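Bifunctional protein PutA (Bdellovibrio bacteriovorus, PDB 5UR2) probably catalyses both steps of proline breakdown to glutamate, with a flavin-dependent proline dehydrogenase and an NAD-dependent glutamate semialdehyde dehydrogenase in one chain. Local coordinates at residues Tyr36-Met40 with Arg419-Thr424; Thr149-Ala155 with Thr200-Gln205; Lys526-Ala530 with Leu694-Gly698; Gly622-Ile628 with Ala968-Thr974. One frame throughout, in Å; residues are numbered along the deposited sequence.

Contact 1. Residues Tyr36-Met40 with Arg419-Thr424; sequences YGSIM and RLLENT. With P5F (N-propargylglycine-modified flavin adenine dinucleotide), chain F.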
# COMPACT_ATOMS: atom_id res chain seq x y z
N TYR B 36 12.36 -23.72 41.65
CA TYR B 36 13.15 -23.60 40.42
C TYR B 36 12.68 -24.59 39.36
O TYR B 36 12.50 -24.23 38.19
CB TYR B 36 14.63 -23.82 40.74
CG TYR B 36 15.56 -23.69 39.54
CD1 TYR B 36 15.95 -22.44 39.07
CD2 TYR B 36 16.04 -24.82 38.88
CE1 TYR B 36 16.80 -22.32 37.97
CE2 TYR B 36 16.89 -24.71 37.78
CZ TYR B 36 17.26 -23.46 37.33
OH TYR B 36 18.11 -23.33 36.24
N GLY B 37 12.48 -25.85 39.75
CA GLY B 37 12.05 -26.86 38.79
C GLY B 37 10.64 -26.63 38.29
O GLY B 37 10.35 -26.87 37.11
N SER B 38 9.73 -26.18 39.16
CA SER B 38 8.36 -25.90 38.73
C SER B 38 8.33 -24.72 37.76
O SER B 38 7.58 -24.73 36.77
CB SER B 38 7.46 -25.66 39.93
OG SER B 38 6.10 -25.67 39.54
N ILE B 39 9.13 -23.68 38.03
CA ILE B 39 9.29 -22.59 37.07
C ILE B 39 9.70 -23.13 35.71
O ILE B 39 9.17 -22.72 34.67
CB ILE B 39 10.30 -21.55 37.60
CG1 ILE B 39 9.72 -20.81 38.81
CG2 ILE B 39 10.75 -20.61 36.48
CD1 ILE B 39 8.49 -20.03 38.51
N MET B 40 10.68 -24.05 35.70
CA MET B 40 11.20 -24.58 34.44
C MET B 40 10.16 -25.41 33.69
O MET B 40 10.02 -25.27 32.47
CB MET B 40 12.46 -25.40 34.70
CG MET B 40 13.68 -24.55 34.96
SD MET B 40 15.17 -25.48 34.50
CE MET B 40 15.05 -26.86 35.64
N ARG B 419 21.42 -19.47 33.53
CA ARG B 419 21.19 -20.87 33.91
C ARG B 419 19.79 -21.34 33.51
O ARG B 419 19.64 -22.41 32.92
CB ARG B 419 21.38 -21.05 35.42
CG ARG B 419 22.66 -20.40 35.96
CD ARG B 419 23.88 -21.29 35.81
NE ARG B 419 24.08 -21.84 34.48
CZ ARG B 419 24.65 -21.19 33.46
NH1 ARG B 419 25.05 -19.93 33.61
NH2 ARG B 419 24.80 -21.80 32.30
N LEU B 420 18.76 -20.52 33.78
CA LEU B 420 17.41 -20.88 33.37
C LEU B 420 17.31 -21.05 31.86
O LEU B 420 16.66 -21.98 31.37
CB LEU B 420 16.40 -19.82 33.84
CG LEU B 420 15.92 -19.89 35.29
CD1 LEU B 420 15.23 -18.59 35.65
CD2 LEU B 420 14.95 -21.07 35.48
N LEU B 421 17.96 -20.17 31.10
CA LEU B 421 17.92 -20.29 29.64
C LEU B 421 18.57 -21.59 29.17
O LEU B 421 17.97 -22.33 28.39
CB LEU B 421 18.63 -19.09 29.00
CG LEU B 421 17.78 -17.82 29.07
CD1 LEU B 421 18.61 -16.62 28.64
CD2 LEU B 421 16.55 -17.98 28.20
N GLU B 422 19.76 -21.90 29.68
CA GLU B 422 20.45 -23.12 29.26
C GLU B 422 19.65 -24.37 29.64
O GLU B 422 19.49 -25.29 28.84
CB GLU B 422 21.84 -23.18 29.87
CG GLU B 422 22.68 -24.30 29.31
CD GLU B 422 22.87 -24.17 27.80
OE1 GLU B 422 22.37 -25.05 27.06
OE2 GLU B 422 23.47 -23.15 27.37
N ASN B 423 19.15 -24.42 30.88
CA ASN B 423 18.52 -25.63 31.37
C ASN B 423 17.17 -25.89 30.71
O ASN B 423 16.73 -27.04 30.65
CB ASN B 423 18.36 -25.55 32.89
CG ASN B 423 19.68 -25.57 33.61
OD1 ASN B 423 20.70 -25.99 33.06
ND2 ASN B 423 19.69 -25.11 34.85
N THR B 424 16.50 -24.85 30.21
CA THR B 424 15.23 -25.03 29.50
C THR B 424 15.39 -25.11 27.99
O THR B 424 14.39 -25.17 27.28
CB THR B 424 14.24 -23.90 29.82
OG1 THR B 424 14.79 -22.65 29.36
CG2 THR B 424 13.95 -23.86 31.32
PA P5F F . 25.29 -29.56 26.37
O1A P5F F . 25.90 -30.94 25.95
O2A P5F F . 23.86 -29.49 26.57
O5B P5F F . 25.48 -28.44 25.38
C5B P5F F . 24.73 -27.23 25.35
C4B P5F F . 25.47 -26.24 24.43
O4B P5F F . 25.36 -26.55 23.06
C3B P5F F . 25.04 -24.80 24.51
O3B P5F F . 25.53 -24.16 25.62
C2B P5F F . 25.57 -24.24 23.25
O2B P5F F . 26.91 -23.95 23.41
C1B P5F F . 25.42 -25.38 22.30
N9A P5F F . 24.24 -25.32 21.49
C8A P5F F . 22.91 -25.27 21.91
N7A P5F F . 22.12 -25.25 20.82
C5A P5F F . 22.90 -25.31 19.66
C6A P5F F . 22.63 -25.30 18.30
N6A P5F F . 21.28 -25.25 17.81
N1A P5F F . 23.64 -25.34 17.40
C2A P5F F . 24.93 -25.40 17.81
N3A P5F F . 25.22 -25.38 19.14
C4A P5F F . 24.26 -25.34 20.07
N1 P5F F . 30.95 -20.51 27.99
C2 P5F F . 31.64 -19.49 27.23
O2 P5F F . 31.16 -19.18 25.98
N3 P5F F . 32.79 -18.82 27.77
C4 P5F F . 33.30 -19.13 29.05
O4 P5F F . 34.43 -18.44 29.51
C4X P5F F . 32.57 -20.20 29.85
N5 P5F F . 32.93 -20.50 31.24
C5X P5F F . 32.48 -21.81 31.75
C6 P5F F . 33.21 -22.45 32.89
C7 P5F F . 32.84 -23.74 33.33
C7M P5F F . 33.59 -24.38 34.47
C8 P5F F . 31.77 -24.44 32.69
C8M P5F F . 31.35 -25.82 33.13
C9 P5F F . 31.08 -23.84 31.61
C9A P5F F . 31.46 -22.48 31.15
N10 P5F F . 30.75 -21.87 30.02
C10 P5F F . 31.45 -20.84 29.31
C1' P5F F . 29.47 -22.40 29.49
C2' P5F F . 29.67 -23.57 28.52
O2' P5F F . 30.26 -23.08 27.37
C3' P5F F . 28.40 -24.33 28.15
O3' P5F F . 27.54 -23.46 27.51
C4' P5F F . 27.65 -24.94 29.33
O4' P5F F . 28.58 -25.22 30.31
C5' P5F F . 26.75 -26.14 28.98
O5' P5F F . 27.31 -27.03 28.04
P P5F F . 27.23 -28.65 28.10
O1P P5F F . 28.40 -29.47 27.44
O2P P5F F . 26.96 -28.85 29.64
O3P P5F F . 25.67 -28.95 27.67
C21 P5F F . 32.13 -18.19 32.18
C22 P5F F . 32.64 -19.37 31.75
C23 P5F F . 32.68 -16.85 31.65
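Tyr36 reaches out of helix 35-45 to Asn423 and Leu420 on helix 409-423. Its CG stands anti to the backbone N (chi1 -178°), which carries the phenol along the gap to the partner helix. There Asn423 ND2 donates to Tyr36 OH at 2.8 Å in a bent bond, with an angle of 142° at the hydrogen. The amide nitrogen comes in at the hydroxyl edge of the ring, near its plane, while the amide itself is turned almost perpendicular to the ring. Leu420 slides past the same ring in the opposite direction, its CD2 3.3 Å from Tyr36 CE1, and Phe117 adds an edge-to-face ring contact from elsewhere in the chain. Ile39 adds a looser touch, CG2 to Leu420 CD2 at 4.3 Å. Met40 closes the row: its CG lies 3.7 Å from both Leu420 CD2 and Thr424 CG2, and its SD rests 3.6 Å from Asn423 CB. Thr424 is held in turn by its OG1, which bonds to Leu420 O at 2.8 Å, on the face of that carbonyl opposite the one used by Thr424 N. The axes of the helical segments 36-40 and 419-423 come within 11.2 Å and cross at -56°, a largely apolar helix-helix packing that joins the N-terminal PutA region to the last long helix of the proline dehydrogenase barrel, where Glu422 lies beside the adenosine ribose of the modified FAD.

Contact 2. Residues Thr149-Ala155 with Thr200-Gln205; sequences TLSEKEA and TALYSQ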
# COMPACT_ATOMS: atom_id res chain seq x y z
N THR B 149 31.13 -3.24 32.42
CA THR B 149 32.10 -2.18 32.63
C THR B 149 31.86 -1.13 31.55
O THR B 149 32.31 -1.27 30.41
CB THR B 149 33.53 -2.71 32.58
OG1 THR B 149 33.80 -3.50 33.75
CG2 THR B 149 34.55 -1.55 32.53
N LEU B 150 31.16 -0.06 31.92
CA LEU B 150 30.86 1.05 31.03
C LEU B 150 31.77 2.25 31.23
O LEU B 150 31.83 3.11 30.35
CB LEU B 150 29.40 1.49 31.21
CG LEU B 150 28.36 0.46 30.78
CD1 LEU B 150 26.95 0.98 30.97
CD2 LEU B 150 28.58 0.07 29.34
N SER B 151 32.44 2.35 32.38
CA SER B 151 33.27 3.50 32.69
C SER B 151 34.64 3.06 33.18
O SER B 151 34.82 1.91 33.62
CB SER B 151 32.60 4.38 33.74
OG SER B 151 32.60 3.68 34.97
N GLU B 152 35.59 3.99 33.16
CA GLU B 152 36.92 3.66 33.68
C GLU B 152 36.91 3.50 35.20
O GLU B 152 37.71 2.71 35.73
CB GLU B 152 37.93 4.71 33.25
CG GLU B 152 38.34 4.50 31.79
CD GLU B 152 38.73 3.06 31.49
OE1 GLU B 152 39.82 2.63 31.94
OE2 GLU B 152 37.96 2.34 30.81
N LYS B 153 36.02 4.20 35.92
CA LYS B 153 35.88 3.92 37.35
C LYS B 153 35.48 2.47 37.59
O LYS B 153 36.04 1.79 38.47
CB LYS B 153 34.84 4.84 37.98
CG LYS B 153 34.66 4.53 39.48
CD LYS B 153 33.74 5.49 40.19
CE LYS B 153 33.41 4.96 41.59
NZ LYS B 153 32.17 5.57 42.15
N GLU B 154 34.51 1.96 36.83
CA GLU B 154 34.08 0.57 37.00
C GLU B 154 35.19 -0.40 36.61
O GLU B 154 35.40 -1.42 37.29
CB GLU B 154 32.81 0.33 36.17
CG GLU B 154 31.55 0.96 36.78
CD GLU B 154 30.44 1.21 35.74
OE1 GLU B 154 30.63 0.86 34.55
OE2 GLU B 154 29.39 1.77 36.12
N ALA B 155 35.93 -0.10 35.54
CA ALA B 155 37.06 -0.93 35.16
C ALA B 155 38.09 -0.98 36.28
O ALA B 155 38.59 -2.05 36.63
CB ALA B 155 37.70 -0.41 33.88
N THR B 200 36.85 -8.02 29.08
CA THR B 200 36.25 -6.72 28.84
C THR B 200 35.83 -6.01 30.12
O THR B 200 35.51 -4.82 30.06
CB THR B 200 35.05 -6.86 27.92
OG1 THR B 200 33.99 -7.54 28.62
CG2 THR B 200 35.47 -7.64 26.68
N ALA B 201 35.81 -6.69 31.26
CA ALA B 201 35.52 -5.99 32.50
C ALA B 201 36.65 -5.07 32.94
O ALA B 201 36.44 -4.24 33.82
CB ALA B 201 35.21 -6.99 33.60
N LEU B 202 37.84 -5.20 32.34
CA LEU B 202 39.00 -4.42 32.74
C LEU B 202 39.19 -3.13 31.96
O LEU B 202 40.09 -2.36 32.30
CB LEU B 202 40.27 -5.26 32.60
CG LEU B 202 40.32 -6.41 33.59
CD1 LEU B 202 41.40 -7.39 33.19
CD2 LEU B 202 40.59 -5.81 34.94
N TYR B 203 38.39 -2.88 30.94
CA TYR B 203 38.57 -1.67 30.13
C TYR B 203 37.26 -1.35 29.44
O TYR B 203 36.66 -2.24 28.82
CB TYR B 203 39.69 -1.88 29.10
CG TYR B 203 39.95 -0.70 28.15
CD1 TYR B 203 40.02 0.61 28.62
CD2 TYR B 203 40.14 -0.91 26.78
CE1 TYR B 203 40.28 1.67 27.76
CE2 TYR B 203 40.39 0.15 25.91
CZ TYR B 203 40.45 1.44 26.40
OH TYR B 203 40.70 2.48 25.55
N SER B 204 36.82 -0.09 29.51
CA SER B 204 35.49 0.27 29.02
C SER B 204 35.47 0.79 27.59
O SER B 204 34.38 0.98 27.04
CB SER B 204 34.86 1.34 29.92
OG SER B 204 35.42 2.62 29.65
N GLN B 205 36.62 1.06 26.97
CA GLN B 205 36.65 1.69 25.65
C GLN B 205 37.36 0.83 24.60
O GLN B 205 38.15 1.33 23.79
CB GLN B 205 37.29 3.07 25.72
CG GLN B 205 36.61 4.01 26.73
CD GLN B 205 35.11 4.21 26.46
OE1 GLN B 205 34.69 4.55 25.35
NE2 GLN B 205 34.31 4.04 27.50
O HOH W 1 33.76 -3.30 28.67
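Ser204, Thr149 and Glu152 make up most of this contact, and Ser204 sits between the other two. Its backbone N and its OG both donate to one oxygen of Glu152. Ser204 N lies 3.0 Å from Glu152 OE2, nearly end-on to the C-O bond, whereas Ser204 OG approaches the anti lone pair of Glu152 OE2 at 2.8 Å. The glutamate gets there by a bend at chi2 (-49°), which folds its carboxylate back toward the loop. Its other oxygen, OE1, lies in the ring plane at the edge of Tyr203 and forms a salt bridge with Arg221, so both oxygens are engaged and the carboxylate would be expected to stay ionised. Gln205 NE2 donates to Ser204 OG at 2.8 Å, so that the hydroxyl both donates to Glu152 OE2 and accepts from Gln205 NE2, which fixes its rotation. The CB of Ser204 packs against the backbone of Leu150, 3.5 Å from Leu150 C.

Thr149 holds the loop at Ala201: its OG1 donates to Ala201 O at 2.7 Å, tilted 27° from the carbonyl plane, while its CG2 lies 3.9 Å from Ser204 CB. A water lies close to both Thr149 O and Thr200 O. Farther along the helix, Ala155 CB lies 3.5 Å from Leu202 O. Glu152 is held at the first turn of helix 152-173, whose start is closed by a capping box of Ser151 and Glu154. The contact thus joins two successive beta-alpha loops of the proline dehydrogenase TIM barrel, those following strands 138-144 and 194-197.

Contact 3. Residues Lys526-Ala530 with Leu694-Gly698; sequences KIQMA and LPGYG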
# COMPACT_ATOMS: atom_id res chain seq x y z
N LYS B 526 37.86 22.88 -2.73
CA LYS B 526 37.68 24.20 -3.34
C LYS B 526 36.48 24.08 -4.28
O LYS B 526 36.58 23.43 -5.33
CB LYS B 526 38.95 24.65 -4.06
CG LYS B 526 40.11 24.94 -3.10
CD LYS B 526 41.38 25.39 -3.84
CE LYS B 526 42.10 26.51 -3.10
NZ LYS B 526 41.19 27.59 -2.63
N ILE B 527 35.36 24.69 -3.91
CA ILE B 527 34.06 24.44 -4.54
C ILE B 527 33.71 25.59 -5.47
O ILE B 527 33.59 26.73 -5.01
CB ILE B 527 32.94 24.25 -3.51
CG1 ILE B 527 33.39 23.36 -2.34
CG2 ILE B 527 31.67 23.79 -4.20
CD1 ILE B 527 33.84 21.98 -2.75
N GLN B 528 33.49 25.29 -6.75
CA GLN B 528 32.86 26.25 -7.66
C GLN B 528 31.42 26.48 -7.20
O GLN B 528 30.61 25.55 -7.23
CB GLN B 528 32.87 25.71 -9.10
CG GLN B 528 34.25 25.48 -9.73
CD GLN B 528 35.02 26.78 -9.99
OE1 GLN B 528 34.44 27.79 -10.41
NE2 GLN B 528 36.32 26.75 -9.75
N MET B 529 31.09 27.71 -6.81
CA MET B 529 29.77 28.06 -6.30
C MET B 529 28.97 28.71 -7.43
O MET B 529 29.34 29.78 -7.92
CB MET B 529 29.87 29.00 -5.10
CG MET B 529 30.72 28.44 -3.96
SD MET B 529 30.00 26.95 -3.22
CE MET B 529 29.10 27.67 -1.85
N ALA B 530 27.86 28.08 -7.80
CA ALA B 530 27.18 28.43 -9.03
C ALA B 530 26.49 29.79 -8.95
O ALA B 530 26.07 30.24 -7.88
CB ALA B 530 26.15 27.35 -9.37
N LEU B 694 24.53 21.08 -8.61
CA LEU B 694 24.49 22.54 -8.50
C LEU B 694 25.01 22.99 -7.14
O LEU B 694 24.23 23.45 -6.30
CB LEU B 694 23.07 23.06 -8.73
CG LEU B 694 22.93 24.58 -8.84
CD1 LEU B 694 23.49 25.09 -10.16
CD2 LEU B 694 21.50 25.02 -8.67
N PRO B 695 26.32 22.90 -6.90
CA PRO B 695 26.87 23.43 -5.65
C PRO B 695 26.73 24.95 -5.57
O PRO B 695 26.67 25.65 -6.59
CB PRO B 695 28.34 22.99 -5.70
CG PRO B 695 28.63 22.85 -7.15
CD PRO B 695 27.37 22.37 -7.79
N GLY B 696 26.65 25.46 -4.35
CA GLY B 696 26.53 26.89 -4.16
C GLY B 696 25.88 27.23 -2.83
O GLY B 696 25.71 26.37 -1.97
N TYR B 697 25.54 28.51 -2.69
CA TYR B 697 24.98 29.02 -1.45
C TYR B 697 23.48 28.79 -1.44
O TYR B 697 22.79 29.06 -2.43
CB TYR B 697 25.30 30.51 -1.27
CG TYR B 697 26.78 30.76 -1.17
CD1 TYR B 697 27.49 30.40 -0.02
CD2 TYR B 697 27.48 31.31 -2.23
CE1 TYR B 697 28.88 30.61 0.07
CE2 TYR B 697 28.86 31.51 -2.16
CZ TYR B 697 29.55 31.16 -1.00
OH TYR B 697 30.92 31.37 -0.93
N GLY B 698 22.97 28.28 -0.31
CA GLY B 698 21.56 27.97 -0.20
C GLY B 698 20.65 29.17 -0.40
O GLY B 698 19.60 29.07 -1.03
O HOH W 2 25.76 30.24 -5.14
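This is a buried loop-to-strand-end contact within the aldehyde dehydrogenase fold, where the end of strand 523-528 and the residues after it meet the loop between strand 691-693 and helix 698-707. The two segments run nearly at right angles, 96° between their end-to-end directions, and a single direct backbone bond joins them: Ala530 N donates to Pro695 O at 3.0 Å, nearly straight at 164°. A water adds a second bridge, donating to Ala530 O and accepting from Tyr697 N. Around these polar links the packing is apolar. The Pro695 ring packs against the end of the strand, its CB 3.7 Å from Ile527 CG2 and its CG 3.3 Å from Gln528 O. Ala530 CB sits beside Leu694 CD1 at 3.6 Å. Thr671 of helix 671-684 touches both Ile527 and Pro695, while Phe512 of the adjacent strand 511-516 reaches Met529 and Tyr697, placing the junction between helix 671-684 and the small four-stranded sheet. Met529 SD passes 3.6 Å from Gly696 CA. Met529 is bent at both chi2 (-65°) and chi3, which curls its end back over the neighbouring phenol in a Met-aromatic contact. Its terminal methyl makes a CH-pi contact over the ring, with Met529 CE 3.5 Å from the centroid of Tyr697.

Contact 4. Residues Gly622-Ile628 with Ala968-Thr974; sequences GELSHYI and ACVTENT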
# COMPACT_ATOMS: atom_id res chain seq x y z
N GLY B 622 -16.74 -5.75 -18.31
CA GLY B 622 -17.01 -4.74 -19.30
C GLY B 622 -16.31 -3.41 -19.09
O GLY B 622 -16.48 -2.51 -19.92
N GLU B 623 -15.53 -3.25 -18.03
CA GLU B 623 -14.80 -2.01 -17.82
C GLU B 623 -13.52 -2.34 -17.07
O GLU B 623 -13.57 -2.81 -15.93
CB GLU B 623 -15.65 -0.99 -17.03
CG GLU B 623 -14.98 0.38 -16.87
CD GLU B 623 -15.87 1.36 -16.10
OE1 GLU B 623 -16.71 2.05 -16.72
OE2 GLU B 623 -15.73 1.43 -14.86
N LEU B 624 -12.38 -2.11 -17.72
CA LEU B 624 -11.07 -2.23 -17.09
C LEU B 624 -10.73 -0.92 -16.41
O LEU B 624 -10.84 0.15 -17.01
CB LEU B 624 -9.99 -2.58 -18.12
CG LEU B 624 -10.10 -3.97 -18.72
CD1 LEU B 624 -8.97 -4.20 -19.73
CD2 LEU B 624 -10.11 -5.04 -17.62
N SER B 625 -10.32 -1.00 -15.14
CA SER B 625 -9.97 0.19 -14.39
C SER B 625 -8.72 -0.10 -13.58
O SER B 625 -8.67 -1.11 -12.87
CB SER B 625 -11.13 0.63 -13.49
OG SER B 625 -11.02 2.00 -13.19
N HIS B 626 -7.72 0.76 -13.71
CA HIS B 626 -6.45 0.55 -13.02
C HIS B 626 -5.98 1.83 -12.33
O HIS B 626 -6.13 2.93 -12.87
CB HIS B 626 -5.38 0.07 -13.96
CG HIS B 626 -5.66 -1.30 -14.51
ND1 HIS B 626 -6.40 -1.50 -15.65
CD2 HIS B 626 -5.30 -2.52 -14.07
CE1 HIS B 626 -6.48 -2.80 -15.90
NE2 HIS B 626 -5.82 -3.44 -14.95
N TYR B 627 -5.43 1.66 -11.13
CA TYR B 627 -4.81 2.71 -10.34
C TYR B 627 -3.30 2.62 -10.56
O TYR B 627 -2.71 1.54 -10.42
CB TYR B 627 -5.19 2.53 -8.86
CG TYR B 627 -4.87 3.66 -7.90
CD1 TYR B 627 -5.74 4.75 -7.78
CD2 TYR B 627 -3.77 3.61 -7.06
CE1 TYR B 627 -5.48 5.77 -6.88
CE2 TYR B 627 -3.50 4.62 -6.15
CZ TYR B 627 -4.37 5.69 -6.06
OH TYR B 627 -4.12 6.70 -5.16
N ILE B 628 -2.69 3.74 -10.96
CA ILE B 628 -1.29 3.78 -11.36
C ILE B 628 -0.64 5.01 -10.74
O ILE B 628 -1.31 5.87 -10.17
CB ILE B 628 -1.12 3.82 -12.91
CG1 ILE B 628 -1.75 5.11 -13.47
CG2 ILE B 628 -1.73 2.59 -13.57
CD1 ILE B 628 -1.53 5.34 -14.97
N ALA B 968 -2.99 8.09 -10.37
CA ALA B 968 -3.86 8.27 -11.52
C ALA B 968 -4.70 7.01 -11.73
O ALA B 968 -4.38 5.93 -11.22
CB ALA B 968 -3.07 8.60 -12.79
N CYS B 969 -5.77 7.16 -12.50
CA CYS B 969 -6.70 6.09 -12.82
C CYS B 969 -6.94 6.07 -14.33
O CYS B 969 -7.14 7.13 -14.94
CB CYS B 969 -8.04 6.25 -12.07
SG CYS B 969 -9.15 4.83 -12.30
N VAL B 970 -6.87 4.88 -14.93
CA VAL B 970 -7.16 4.66 -16.34
C VAL B 970 -8.36 3.72 -16.43
O VAL B 970 -8.32 2.60 -15.91
CB VAL B 970 -5.95 4.07 -17.10
CG1 VAL B 970 -6.34 3.78 -18.54
CG2 VAL B 970 -4.74 5.02 -17.06
N THR B 971 -9.42 4.17 -17.09
CA THR B 971 -10.66 3.42 -17.14
C THR B 971 -11.01 3.21 -18.60
O THR B 971 -11.05 4.18 -19.37
CB THR B 971 -11.77 4.15 -16.37
OG1 THR B 971 -11.35 4.33 -15.01
CG2 THR B 971 -13.08 3.38 -16.39
N GLU B 972 -11.20 1.96 -19.00
CA GLU B 972 -11.49 1.62 -20.39
C GLU B 972 -12.75 0.76 -20.49
O GLU B 972 -12.81 -0.35 -19.94
CB GLU B 972 -10.29 0.93 -21.04
CG GLU B 972 -10.56 0.44 -22.46
CD GLU B 972 -9.30 -0.09 -23.16
OE1 GLU B 972 -8.24 -0.25 -22.50
OE2 GLU B 972 -9.38 -0.35 -24.37
N ASN B 973 -13.74 1.26 -21.22
CA ASN B 973 -14.91 0.47 -21.58
C ASN B 973 -14.50 -0.58 -22.60
O ASN B 973 -13.99 -0.24 -23.68
CB ASN B 973 -15.98 1.40 -22.16
CG ASN B 973 -17.20 0.65 -22.69
OD1 ASN B 973 -17.37 -0.53 -22.44
ND2 ASN B 973 -18.07 1.38 -23.38
N THR B 974 -14.70 -1.86 -22.27
CA THR B 974 -14.30 -2.94 -23.17
C THR B 974 -15.48 -3.57 -23.90
O THR B 974 -15.28 -4.49 -24.71
CB THR B 974 -13.56 -4.03 -22.39
OG1 THR B 974 -14.46 -4.63 -21.44
CG2 THR B 974 -12.35 -3.44 -21.68
O HOH W 3 -7.37 0.34 -17.31
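Thr971 and Ser625 face each other in a non-hydrogen-bonded antiparallel pair, their hydroxyls 3.0 Å apart from Ser625 OG to Thr971 OG1. Thr971 turns its two branches to different neighbours: OG1 toward the serine, and CG2, anti to the backbone N, under the side chain of Glu623, where it lies 3.5 Å from CD. Ser625 OG also comes within 3.5 Å of Cys969 SG and bonds to Arg940 O of the second subunit. The Glu623 carboxylate reaches past the threonine to Arg931 and His941 of that subunit, and Tyr627 OH reaches its Asp959. On the other face of the ribbon, Ile628 extends CD1 obliquely to Val970 CG2 at 3.8 Å and rests its CG1 against Ala968 CB. Leu624 meets Thr974 at about a right angle, Leu624 CG 3.8 Å from Thr974 CG2. Between them the edge of the His626 ring holds a water in its plane, 2.7 Å from ND1, and this water donates to Val970 O. The strand segments 623-628 and 968-973 are antiparallel, 173° between their directions, joined by paired bonds such as Glu972 N to Leu624 O at 2.7 Å. Strand 615-616 pairs with 623-638 along the other edge, while residues 969-972 form a parallel ladder with a strand of the second subunit, so this antiparallel arm carries the sheet across the dimer interface.

Overall arrangement
From the N terminus, contact 1 closes the longest loop, 378 residues from the N-terminal PutA helix 35-45 to helix 409-423, and spans nearly the whole proline dehydrogenase barrel. Contact 2 is nested inside it, joining loops after two successive barrel strands, its centre about 31 Å from that of contact 1. The chain then enters the aldehyde dehydrogenase part, where contacts 3 and 4 both come after contact 1 has closed and cross each other: 622-628 falls between the segments of contact 3, and 968-974 returns near the C terminus. Contact 3 ties the sheet containing 523-528 to the 694-698 loop, while contact 4, about 47 Å away between centres, builds the arm toward the second subunit.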